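Local coordinates for putative peptide ABC-transport system periplasmic peptide-binding protein (Campylobacter jejuni, PDB 4OEV) that binds nickel(II), here together with oxalate, as the extracytoplasmic solute-binding protein of an ABC-type importer, probably handing the metal on for uptake, at residues Ser204-Leu207 / Lys208-Lys211; Ala283-Pro286 / Leu287-Ser290; Ser339-Pro342 / Leu343-Ser346. All blocks are in the same frame, centred on the assembly; numbering follows the deposited sequence.

Contact 1: Ser204-Leu207 / Lys208-Lys211; sequences SAEL and KNGK
A Schellman motif ends helix 200-208, with Gly210 as its C-prime residue at a positive phi of 73°. Two bonds define it: Lys211 N reaches back to Glu206 O at 2.9 Å, and inside that loop Gly210 N donates to Leu207 O. The last regular helical bonds are Lys208 N to Ser204 O and Asn209 N to Ala205 O. Asn209 leaves the helix and adds an Asx turn, its OD1 accepting from Lys211 N at 3.2 Å within the plane of the amide, so that this one N-H is shared between Asn209 OD1 and Glu206 O. The amide of Asn209 is brought back over the helix end by a chi1 of 66°, which sets CG between backbone N and carbonyl carbon. Glu206 and Lys211 cross at a slant and touch through their carbon chains, Glu206 CD lying 4.0 Å from Lys211 CD. Their charged ends do not meet: Glu206 OE2 and Lys211 NZ are 4.7 Å apart, and Glu206 OE1 instead forms a salt bridge with Lys195 of strand 191-196. Leu207 and Ser204 pack on helix 223-226; Lys208 NZ bonds to Ile224 O of that helix and forms a salt bridge with Asp228. The turn leads on to strand 214-216.

Contact 2: Ala283-Pro286 / Leu287-Ser290; sequences ANHP and LERS
Glu288 passes its side chain across one face of the imidazole of His285, and the two cross at a slant with carboxylate and ring planes 29° apart. The methylene does the touching: Glu288 CG sits over the centre of the ring in a CH-pi contact, 3.5 Å from the centroid of the His285 ring and 12° off its normal. Beyond CG the glutamate stays extended, which carries the carboxylate past the ring to the backbone of the preceding residues. There Glu288 OE1 accepts two N-H groups. Asn284 N meets Glu288 OE1 nearly along the C-O axis at 2.6 Å. His285 N approaches the same Glu288 OE1 from above the carboxylate plane, at 3.0 Å. The other oxygen, Glu288 OE2, accepts a hydrogen bond from a water at 2.6 Å, and that water accepts from Asn284 ND2, so both carboxylate oxygens are engaged and the group is fixed in rotation. Asn284 OD1 in turn accepts from Lys268 NZ.

The imidazole is held at its edge as well. Leu287 N donates to His285 ND1 at 3.0 Å, tilted somewhat from the ring plane; ND1 is therefore the acceptor nitrogen, and His285 NE2 bonds to Asn293 OD1. A chi1 of 78° folds the ring forward over the following residues, with Leu287 CB at its edge 3.7 Å from His285 CE1. The chain then closes a type I turn from Leu287 to Ser290.

This buried loop follows strand 280-282. Ala283 still pairs with Leu457 of strand 454-467, and Tyr459 of that strand bonds through its hydroxyl to His285 O and Glu288 N. On helix 434-450, Phe444 receives Pro286 and Leu287, and Ile445 meets His285.

Contact 3: Ser339-Pro342 / Leu343-Ser346; sequences SNDP and LRVS. With OXL (oxalate ion), chain D.
Helix 342-357 starts at Pro342 with Asp341 as N-cap, and its first turn is closed by Val345 N on Asp341 O (3.0 Å) and by Ser346 N on Pro342 O. The carboxylate of Asp341 is split between two tasks. Its CG stands opposite the backbone N (chi1 -171°), swinging the group forward over the helix start. Asp341 OD1 then accepts from Leu343 N at 3.0 Å, on the anti side and 24° out of the carboxylate plane, and more weakly from Arg344 N at 3.5 Å. The second oxygen turns to the arginine side chain: Arg344 NE and Asp341 OD2 form a salt bridge of 3.0 Å. This bond lies within the guanidinium plane but meets Asp341 OD2 from above the carboxylate plane, the two flat groups being 73° apart. A water joins the same pair, donating to Asp341 OD2 and accepting from Arg344 NH1. Arg344 CG lies over the same face of the carboxylate that NE approaches, 3.4 Å from Asp341 CG.

With its chain extended from CG to NE, Arg344 carries the guanidinium away from the helix to the oxalate. Arg344 NH1 donates to oxalate O3 at 2.8 Å and Arg344 NH2 to oxalate O1 at 2.7 Å, a two-pronged grip on one carboxylate end of the ligand. Arg344 NH2 has a further acceptor in Leu381 O, and the Arg344 side chain also rests on His481, a nickel ligand.

The N-cap aspartate is thus a second-shell residue that probably helps to position the oxalate-binding arginine. Arg344 lines the oxalate pocket, with Asp341 behind it, beside the nickel site of His26, His480 and His481.

From the N terminus the three contacts follow in series, none nested in or crossing another. Contact 1 ends helix 200-208 and turns the chain toward strand 214-216. Contact 2 folds the loop after strand 280-282 onto strand 454-467 and helix 434-450, its centre about 34 Å from that of contact 1 and 22 Å from that of contact 3. Contact 3 turns the chain from strand 329-338 into helix 342-357 and alone of the three belongs to the ligand pocket. Contacts 1 and 3 approach within about 9 Å at their nearest atoms without touching; Pro286 of contact 2 has its side chain about 13 Å from the oxalate.

Contact 1: Ser204-Leu207 / Lys208-Lys211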
ATOM      1  N   SER A 204       7.872  -6.578  19.342  1.00 41.90           N
ATOM      2  CA  SER A 204       8.139  -7.911  19.839  1.00 43.10           C
ATOM      3  C   SER A 204       8.204  -7.883  21.361  1.00 43.29           C
ATOM      4  O   SER A 204       7.586  -8.713  22.082  1.00 44.62           O
ATOM      5  CB  SER A 204       9.452  -8.400  19.182  1.00 48.16           C
ATOM      6  OG  SER A 204       9.712  -9.738  19.511  1.00 52.62           O
ATOM      7  N   ALA A 205       8.907  -6.884  21.877  1.00 44.56           N
ATOM      8  CA  ALA A 205       9.087  -6.742  23.327  1.00 45.05           C
ATOM      9  C   ALA A 205       7.791  -6.433  24.023  1.00 44.93           C
ATOM     10  O   ALA A 205       7.592  -6.805  25.179  1.00 43.93           O
ATOM     11  CB  ALA A 205      10.066  -5.669  23.624  1.00 44.52           C
ATOM     12  N   GLU A 206       6.940  -5.647  23.362  1.00 43.53           N
ATOM     13  CA  GLU A 206       5.695  -5.259  23.983  1.00 43.73           C
ATOM     14  C   GLU A 206       4.691  -6.405  23.949  1.00 43.60           C
ATOM     15  O   GLU A 206       3.822  -6.511  24.829  1.00 45.94           O
ATOM     16  CB  GLU A 206       5.143  -3.984  23.338  1.00 46.37           C
ATOM     17  CG  GLU A 206       6.015  -2.785  23.692  1.00 48.83           C
ATOM     18  CD  GLU A 206       5.310  -1.454  23.630  1.00 51.52           C
ATOM     19  OE1 GLU A 206       4.062  -1.411  23.541  1.00 53.48           O
ATOM     20  OE2 GLU A 206       6.018  -0.431  23.693  1.00 53.18           O
ATOM     21  N   LEU A 207       4.810  -7.296  22.981  1.00 40.75           N
ATOM     22  CA  LEU A 207       4.037  -8.525  23.063  1.00 42.24           C
ATOM     23  C   LEU A 207       4.474  -9.285  24.305  1.00 43.47           C
ATOM     24  O   LEU A 207       3.653  -9.667  25.141  1.00 43.43           O
ATOM     25  CB  LEU A 207       4.230  -9.395  21.823  1.00 39.83           C
ATOM     26  CG  LEU A 207       3.413  -8.941  20.612  1.00 39.01           C
ATOM     27  CD1 LEU A 207       3.897  -9.614  19.320  1.00 39.19           C
ATOM     28  CD2 LEU A 207       1.932  -9.209  20.879  1.00 39.95           C
ATOM     29  N   LYS A 208       5.792  -9.447  24.444  1.00 43.97           N
ATOM     30  CA  LYS A 208       6.345 -10.228  25.547  1.00 45.58           C
ATOM     31  C   LYS A 208       6.031  -9.668  26.913  1.00 47.53           C
ATOM     32  O   LYS A 208       5.712 -10.428  27.820  1.00 49.90           O
ATOM     33  CB  LYS A 208       7.860 -10.350  25.366  1.00 46.81           C
ATOM     34  CG  LYS A 208       8.253 -11.347  24.306  1.00 46.82           C
ATOM     35  CD  LYS A 208       8.126 -12.797  24.826  1.00 49.81           C
ATOM     36  CE  LYS A 208       8.569 -13.800  23.747  1.00 48.89           C
ATOM     37  NZ  LYS A 208       8.614 -15.229  24.188  1.00 44.61           N
ATOM     38  N   ASN A 209       6.065  -8.354  27.096  1.00 49.29           N
ATOM     39  CA  ASN A 209       5.768  -7.831  28.433  1.00 52.10           C
ATOM     40  C   ASN A 209       4.289  -7.412  28.618  1.00 51.89           C
ATOM     41  O   ASN A 209       3.944  -6.733  29.586  1.00 51.36           O
ATOM     42  CB  ASN A 209       6.716  -6.674  28.767  1.00 54.00           C
ATOM     43  CG  ASN A 209       6.508  -5.456  27.894  1.00 55.44           C
ATOM     44  OD1 ASN A 209       5.453  -5.262  27.294  1.00 54.71           O
ATOM     45  ND2 ASN A 209       7.544  -4.632  27.796  1.00 56.35           N
ATOM     46  N   GLY A 210       3.433  -7.827  27.687  1.00 50.80           N
ATOM     47  CA  GLY A 210       1.992  -7.646  27.808  1.00 53.34           C
ATOM     48  C   GLY A 210       1.467  -6.244  27.607  1.00 54.28           C
ATOM     49  O   GLY A 210       0.356  -5.925  28.037  1.00 52.89           O
ATOM     50  N   LYS A 211       2.254  -5.401  26.952  1.00 55.01           N
ATOM     51  CA  LYS A 211       1.818  -4.027  26.682  1.00 56.07           C
ATOM     52  C   LYS A 211       0.894  -3.921  25.459  1.00 53.23           C
ATOM     53  O   LYS A 211       0.149  -2.935  25.300  1.00 52.08           O
ATOM     54  CB  LYS A 211       3.039  -3.134  26.493  1.00 56.50           C
ATOM     55  CG  LYS A 211       3.611  -2.580  27.785  1.00 59.96           C
ATOM     56  CD  LYS A 211       5.030  -2.058  27.556  1.00 63.83           C
ATOM     57  CE  LYS A 211       5.458  -1.124  28.666  1.00 67.99           C
ATOM     58  NZ  LYS A 211       5.084   0.254  28.228  1.00 70.82           N
TER

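Contact 2: Ala283-Pro286 / Leu287-Ser290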
ATOM      1  N   ALA A 283      10.208 -11.866  -6.529  1.00 36.20           N
ATOM      2  CA  ALA A 283       9.440 -10.924  -7.321  1.00 35.23           C
ATOM      3  C   ALA A 283      10.184 -10.499  -8.595  1.00 35.12           C
ATOM      4  O   ALA A 283      11.409 -10.348  -8.602  1.00 33.68           O
ATOM      5  CB  ALA A 283       9.088  -9.668  -6.493  1.00 31.63           C
ATOM      6  N   ASN A 284       9.411 -10.251  -9.643  1.00 34.44           N
ATOM      7  CA  ASN A 284       9.915  -9.788 -10.934  1.00 33.25           C
ATOM      8  C   ASN A 284       9.100  -8.629 -11.461  1.00 33.57           C
ATOM      9  O   ASN A 284       9.586  -7.827 -12.241  1.00 31.48           O
ATOM     10  CB  ASN A 284       9.886 -10.947 -11.944  1.00 38.06           C
ATOM     11  CG  ASN A 284      11.065 -11.862 -11.782  1.00 41.23           C
ATOM     12  OD1 ASN A 284      12.213 -11.398 -11.821  1.00 38.20           O
ATOM     13  ND2 ASN A 284      10.799 -13.171 -11.600  1.00 42.42           N
ATOM     14  N   HIS A 285       7.849  -8.536 -11.041  1.00 32.45           N
ATOM     15  CA  HIS A 285       7.032  -7.393 -11.479  1.00 34.13           C
ATOM     16  C   HIS A 285       5.906  -7.125 -10.449  1.00 36.71           C
ATOM     17  O   HIS A 285       5.789  -7.868  -9.481  1.00 38.59           O
ATOM     18  CB  HIS A 285       6.508  -7.635 -12.903  1.00 30.79           C
ATOM     19  CG  HIS A 285       5.342  -8.576 -13.007  1.00 36.23           C
ATOM     20  ND1 HIS A 285       4.085  -8.278 -12.520  1.00 33.75           N
ATOM     21  CD2 HIS A 285       5.224  -9.770 -13.636  1.00 36.99           C
ATOM     22  CE1 HIS A 285       3.262  -9.265 -12.796  1.00 34.61           C
ATOM     23  NE2 HIS A 285       3.922 -10.184 -13.478  1.00 37.77           N
ATOM     24  N   PRO A 286       5.122  -6.037 -10.617  1.00 35.95           N
ATOM     25  CA  PRO A 286       4.358  -5.596  -9.435  1.00 34.48           C
ATOM     26  C   PRO A 286       2.926  -6.137  -9.356  1.00 33.74           C
ATOM     27  O   PRO A 286       2.154  -5.748  -8.449  1.00 30.72           O
ATOM     28  CB  PRO A 286       4.343  -4.086  -9.599  1.00 32.84           C
ATOM     29  CG  PRO A 286       4.281  -3.896 -11.076  1.00 34.61           C
ATOM     30  CD  PRO A 286       4.983  -5.079 -11.724  1.00 33.91           C
ATOM     31  N   LEU A 287       2.596  -7.084 -10.223  1.00 32.51           N
ATOM     32  CA  LEU A 287       1.226  -7.586 -10.260  1.00 34.51           C
ATOM     33  C   LEU A 287       1.129  -9.108 -10.189  1.00 35.94           C
ATOM     34  O   LEU A 287       0.198  -9.692 -10.756  1.00 38.81           O
ATOM     35  CB  LEU A 287       0.528  -7.069 -11.535  1.00 37.12           C
ATOM     36  CG  LEU A 287       0.237  -5.576 -11.606  1.00 36.05           C
ATOM     37  CD1 LEU A 287      -0.221  -5.200 -12.984  1.00 33.33           C
ATOM     38  CD2 LEU A 287      -0.837  -5.189 -10.591  1.00 37.75           C
ATOM     39  N   GLU A 288       2.055  -9.754  -9.460  1.00 35.35           N
ATOM     40  CA  GLU A 288       2.161 -11.231  -9.463  1.00 37.34           C
ATOM     41  C   GLU A 288       1.173 -11.962  -8.532  1.00 40.31           C
ATOM     42  O   GLU A 288       1.160 -13.213  -8.454  1.00 40.08           O
ATOM     43  CB  GLU A 288       3.593 -11.634  -9.114  1.00 39.02           C
ATOM     44  CG  GLU A 288       4.568 -11.151 -10.205  1.00 36.95           C
ATOM     45  CD  GLU A 288       5.949 -11.750 -10.064  1.00 37.63           C
ATOM     46  OE1 GLU A 288       6.872 -10.990  -9.662  1.00 36.09           O
ATOM     47  OE2 GLU A 288       6.094 -12.956 -10.338  1.00 38.70           O
ATOM     48  N   ARG A 289       0.352 -11.188  -7.836  1.00 39.85           N
ATOM     49  CA  ARG A 289      -0.758 -11.765  -7.089  1.00 43.09           C
ATOM     50  C   ARG A 289      -2.095 -11.254  -7.632  1.00 43.25           C
ATOM     51  O   ARG A 289      -3.155 -11.496  -7.025  1.00 44.49           O
ATOM     52  CB  ARG A 289      -0.652 -11.449  -5.597  1.00 45.45           C
ATOM     53  CG  ARG A 289       0.379 -12.322  -4.872  1.00 50.20           C
ATOM     54  CD  ARG A 289      -0.156 -12.735  -3.513  1.00 55.67           C
ATOM     55  NE  ARG A 289       0.901 -13.364  -2.730  1.00 58.50           N
ATOM     56  CZ  ARG A 289       1.037 -14.677  -2.578  1.00 62.80           C
ATOM     57  NH1 ARG A 289       0.150 -15.501  -3.131  1.00 64.96           N
ATOM     58  NH2 ARG A 289       2.046 -15.166  -1.853  1.00 63.71           N
ATOM     59  N   SER A 290      -2.038 -10.667  -8.818  1.00 38.99           N
ATOM     60  CA  SER A 290      -3.230 -10.139  -9.510  1.00 36.24           C
ATOM     61  C   SER A 290      -3.777 -11.015 -10.632  1.00 42.10           C
ATOM     62  O   SER A 290      -3.026 -11.789 -11.236  1.00 44.07           O
ATOM     63  CB  SER A 290      -2.893  -8.789 -10.110  1.00 34.41           C
ATOM     64  OG  SER A 290      -4.021  -8.303 -10.826  1.00 36.61           O
TER
HETATM   65  O   HOH W   1       8.447 -14.103 -10.302  1.00 55.66           O

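Contact 3: Ser339-Pro342 / Leu343-Ser346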
ATOM      1  N   SER A 339      15.700   2.346   8.707  1.00 32.49           N
ATOM      2  CA  SER A 339      16.516   1.691   9.739  1.00 36.11           C
ATOM      3  C   SER A 339      15.682   0.951  10.777  1.00 35.75           C
ATOM      4  O   SER A 339      16.209   0.084  11.471  1.00 34.37           O
ATOM      5  CB  SER A 339      17.448   2.700  10.421  1.00 39.78           C
ATOM      6  OG  SER A 339      16.716   3.737  11.039  1.00 39.51           O
ATOM      7  N   ASN A 340      14.397   1.306  10.888  1.00 33.86           N
ATOM      8  CA  ASN A 340      13.473   0.635  11.811  1.00 34.33           C
ATOM      9  C   ASN A 340      12.912  -0.653  11.210  1.00 34.53           C
ATOM     10  O   ASN A 340      12.137  -1.378  11.861  1.00 38.85           O
ATOM     11  CB  ASN A 340      12.320   1.568  12.167  1.00 34.25           C
ATOM     12  CG  ASN A 340      11.629   2.117  10.911  1.00 36.68           C
ATOM     13  OD1 ASN A 340      12.238   2.823  10.127  1.00 36.23           O
ATOM     14  ND2 ASN A 340      10.377   1.773  10.719  1.00 37.30           N
ATOM     15  N   ASP A 341      13.253  -0.926   9.951  1.00 29.96           N
ATOM     16  CA  ASP A 341      12.793  -2.170   9.298  1.00 30.71           C
ATOM     17  C   ASP A 341      13.977  -3.121   9.023  1.00 30.03           C
ATOM     18  O   ASP A 341      14.753  -2.894   8.068  1.00 29.99           O
ATOM     19  CB  ASP A 341      12.064  -1.847   8.009  1.00 30.21           C
ATOM     20  CG  ASP A 341      11.374  -3.070   7.387  1.00 32.02           C
ATOM     21  OD1 ASP A 341      11.828  -4.213   7.640  1.00 35.65           O
ATOM     22  OD2 ASP A 341      10.366  -2.860   6.650  1.00 27.37           O
ATOM     23  N   PRO A 342      14.080  -4.204   9.824  1.00 34.60           N
ATOM     24  CA  PRO A 342      15.275  -5.042   9.757  1.00 33.73           C
ATOM     25  C   PRO A 342      15.363  -5.745   8.425  1.00 35.30           C
ATOM     26  O   PRO A 342      16.492  -5.993   7.984  1.00 32.80           O
ATOM     27  CB  PRO A 342      15.105  -6.045  10.900  1.00 32.68           C
ATOM     28  CG  PRO A 342      13.571  -6.172  11.098  1.00 29.23           C
ATOM     29  CD  PRO A 342      13.073  -4.734  10.782  1.00 33.84           C
ATOM     30  N   LEU A 343      14.220  -6.000   7.786  1.00 36.29           N
ATOM     31  CA  LEU A 343      14.203  -6.683   6.500  1.00 34.73           C
ATOM     32  C   LEU A 343      14.850  -5.813   5.430  1.00 35.54           C
ATOM     33  O   LEU A 343      15.699  -6.276   4.639  1.00 33.36           O
ATOM     34  CB  LEU A 343      12.783  -7.061   6.122  1.00 35.32           C
ATOM     35  CG  LEU A 343      12.673  -7.729   4.753  1.00 39.28           C
ATOM     36  CD1 LEU A 343      13.627  -8.914   4.703  1.00 41.65           C
ATOM     37  CD2 LEU A 343      11.267  -8.217   4.560  1.00 40.08           C
ATOM     38  N   ARG A 344      14.505  -4.536   5.450  1.00 33.85           N
ATOM     39  CA  ARG A 344      15.035  -3.610   4.448  1.00 30.86           C
ATOM     40  C   ARG A 344      16.506  -3.324   4.685  1.00 32.30           C
ATOM     41  O   ARG A 344      17.281  -3.237   3.718  1.00 33.27           O
ATOM     42  CB  ARG A 344      14.221  -2.307   4.437  1.00 24.95           C
ATOM     43  CG  ARG A 344      12.732  -2.546   4.350  1.00 25.20           C
ATOM     44  CD  ARG A 344      12.025  -1.294   3.872  1.00 28.28           C
ATOM     45  NE  ARG A 344      10.566  -1.271   4.067  1.00 28.01           N
ATOM     46  CZ  ARG A 344       9.709  -0.609   3.272  1.00 32.17           C
ATOM     47  NH1 ARG A 344       8.399  -0.584   3.538  1.00 29.03           N
ATOM     48  NH2 ARG A 344      10.151   0.005   2.177  1.00 31.78           N
ATOM     49  N   VAL A 345      16.916  -3.181   5.950  1.00 32.71           N
ATOM     50  CA  VAL A 345      18.331  -3.027   6.266  1.00 33.74           C
ATOM     51  C   VAL A 345      19.130  -4.226   5.756  1.00 35.47           C
ATOM     52  O   VAL A 345      20.207  -4.047   5.138  1.00 31.65           O
ATOM     53  CB  VAL A 345      18.588  -2.887   7.788  1.00 37.62           C
ATOM     54  CG1 VAL A 345      20.098  -2.985   8.087  1.00 39.53           C
ATOM     55  CG2 VAL A 345      17.951  -1.590   8.317  1.00 39.23           C
ATOM     56  N   SER A 346      18.623  -5.437   6.011  1.00 34.00           N
ATOM     57  CA  SER A 346      19.305  -6.651   5.553  1.00 37.67           C
ATOM     58  C   SER A 346      19.396  -6.673   4.041  1.00 35.68           C
ATOM     59  O   SER A 346      20.426  -6.988   3.470  1.00 30.55           O
ATOM     60  CB  SER A 346      18.592  -7.907   6.047  1.00 36.44           C
ATOM     61  OG  SER A 346      18.844  -8.098   7.434  1.00 37.56           O
TER
HETATM   62  C1  OXL D 502       7.522   2.039   1.134  1.00 25.78           C
HETATM   63  C2  OXL D 502       6.622   3.105   0.520  1.00 32.00           C
HETATM   64  O1  OXL D 502       8.695   1.719   0.665  1.00 25.19           O
HETATM   65  O2  OXL D 502       7.198   4.039  -0.068  1.00 35.76           O
HETATM   66  O3  OXL D 502       7.081   1.501   2.170  1.00 21.77           O
HETATM   67  O4  OXL D 502       5.352   3.140   0.727  1.00 26.96           O
HETATM   68  O   HOH W   2       8.071  -1.776   6.224  1.00 29.56           O